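Local coordinates for prolyl 4-hydroxylase (Phytophthora capsici LT1534, PDB 6IUQ), which probably hydroxylates prolyl residues at C4 as an iron(II)-dependent, 2-oxoglutarate-using oxygenase built on a double-stranded beta-helix core, at residues L120-L123 against T124-P128. Residues are numbered along the deposited sequence; the frame is centred on the assembly and turned at random.
Sequences LQAL and TTHLP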
loop_
_atom_site.group_PDB
_atom_site.type_symbol
_atom_site.label_atom_id
_atom_site.label_comp_id
_atom_site.label_asym_id
_atom_site.label_seq_id
_atom_site.Cartn_x
_atom_site.Cartn_y
_atom_site.Cartn_z
ATOM N N LEU A 120 -6.946 -6.746 12.530
ATOM C CA LEU A 120 -6.031 -7.789 12.971
ATOM C C LEU A 120 -6.757 -9.104 13.193
ATOM O O LEU A 120 -6.242 -10.146 12.828
ATOM C CB LEU A 120 -5.304 -7.361 14.258
ATOM C CG LEU A 120 -4.052 -6.497 14.052
ATOM C CD1 LEU A 120 -3.536 -5.926 15.355
ATOM C CD2 LEU A 120 -2.970 -7.333 13.404
ATOM N N GLN A 121 -7.953 -9.055 13.781
ATOM C CA GLN A 121 -8.700 -10.276 14.076
ATOM C C GLN A 121 -9.134 -10.984 12.791
ATOM O O GLN A 121 -8.921 -12.178 12.647
ATOM C CB GLN A 121 -9.935 -9.974 14.941
ATOM C CG GLN A 121 -9.670 -9.711 16.421
ATOM C CD GLN A 121 -10.949 -9.352 17.201
ATOM O OE1 GLN A 121 -11.980 -10.019 17.085
ATOM N NE2 GLN A 121 -10.878 -8.289 17.990
ATOM N N ALA A 122 -9.745 -10.248 11.861
ATOM C CA ALA A 122 -10.221 -10.849 10.616
ATOM C C ALA A 122 -9.078 -11.466 9.862
ATOM O O ALA A 122 -9.147 -12.633 9.476
ATOM C CB ALA A 122 -10.927 -9.830 9.751
ATOM N N LEU A 123 -8.006 -10.702 9.682
ATOM C CA LEU A 123 -6.856 -11.214 8.934
ATOM C C LEU A 123 -6.221 -12.424 9.618
ATOM O O LEU A 123 -5.903 -13.399 8.951
ATOM C CB LEU A 123 -5.816 -10.101 8.718
ATOM C CG LEU A 123 -6.308 -9.024 7.728
ATOM C CD1 LEU A 123 -5.475 -7.748 7.792
ATOM C CD2 LEU A 123 -6.378 -9.578 6.285
ATOM N N THR A 124 -6.042 -12.391 10.937
ATOM C CA THR A 124 -5.410 -13.535 11.590
ATOM C C THR A 124 -6.354 -14.741 11.616
ATOM O O THR A 124 -5.893 -15.867 11.642
ATOM C CB THR A 124 -4.918 -13.214 13.027
ATOM O OG1 THR A 124 -5.993 -12.692 13.806
ATOM C CG2 THR A 124 -3.772 -12.191 12.993
ATOM N N THR A 125 -7.666 -14.513 11.570
ATOM C CA THR A 125 -8.599 -15.627 11.483
ATOM C C THR A 125 -8.518 -16.270 10.093
ATOM O O THR A 125 -8.364 -17.480 9.975
ATOM C CB THR A 125 -10.063 -15.194 11.756
ATOM O OG1 THR A 125 -10.223 -14.853 13.137
ATOM C CG2 THR A 125 -11.033 -16.319 11.410
ATOM N N HIS A 126 -8.622 -15.458 9.041
ATOM C CA HIS A 126 -8.694 -15.994 7.687
ATOM C C HIS A 126 -7.333 -16.250 7.058
ATOM O O HIS A 126 -7.223 -17.086 6.165
ATOM C CB HIS A 126 -9.498 -15.060 6.790
ATOM C CG HIS A 126 -10.877 -14.782 7.298
ATOM N ND1 HIS A 126 -11.792 -15.781 7.556
ATOM C CD2 HIS A 126 -11.492 -13.618 7.614
ATOM C CE1 HIS A 126 -12.916 -15.244 8.000
ATOM N NE2 HIS A 126 -12.762 -13.932 8.040
ATOM N N LEU A 127 -6.302 -15.549 7.523
ATOM C CA LEU A 127 -4.944 -15.732 6.997
ATOM C C LEU A 127 -3.891 -15.931 8.083
ATOM O O LEU A 127 -2.961 -15.135 8.201
ATOM C CB LEU A 127 -4.553 -14.540 6.134
ATOM C CG LEU A 127 -5.487 -14.264 4.956
ATOM C CD1 LEU A 127 -5.210 -12.906 4.382
ATOM C CD2 LEU A 127 -5.345 -15.337 3.897
ATOM N N PRO A 128 -4.010 -17.020 8.861
ATOM C CA PRO A 128 -3.097 -17.274 9.985
ATOM C C PRO A 128 -1.637 -17.342 9.550
ATOM O O PRO A 128 -0.746 -17.059 10.340
ATOM C CB PRO A 128 -3.546 -18.641 10.524
ATOM C CG PRO A 128 -4.831 -18.961 9.864
ATOM C CD PRO A 128 -4.934 -18.142 8.617
#
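Thr124 and Thr125 each fold their hydroxyl back onto the carbonyl oxygen four residues earlier, the one that also accepts their own amide hydrogen. Thr124 OG1 donates to Leu120 O at 2.7 Å while Thr124 N reaches the same oxygen at 2.9 Å, the two arriving from opposite faces of the carbonyl plane. A chi1 of 55° sets OG1 between the backbone N and the carbonyl carbon. One residue later the pattern recurs on Gln121 O, with a difference in aim: Thr125 OG1, turned beside its backbone N (chi1 -70°), lies 3.0 Å away and above the carbonyl plane, across from Thr125 N.

The backbone ladder continues with His126 N to Ala122 O, 2.9 Å and nearly straight at 167°. It closes with Leu127 N to Leu123 O at 2.6 Å, where the chain leaves helical geometry; Pro128, lacking an amide hydrogen, cannot extend the series.

Apolar contact is lighter. Leu123 CD2 meets Leu127 CD1 at 4.0 Å, the two side chains crossing at a slant on the buried side of the helix.

Around the imidazole, His126 CD2 comes to 3.2 Å from Ala122 O, obliquely to the ring, and Thr125 CG2 sits over one ring face, toward the rim.

The C-terminal half of helix 118-126 is thus amphipathic: Leu120 and Leu123 pack it against Leu231 of strand 224-232, and Leu123 and Leu127 also reach helix 26-35, whereas Thr125 is exposed. Each threonine hydroxyl spends its proton on the helix's own carbonyl oxygen, giving Leu120 O and Gln121 O two donors each.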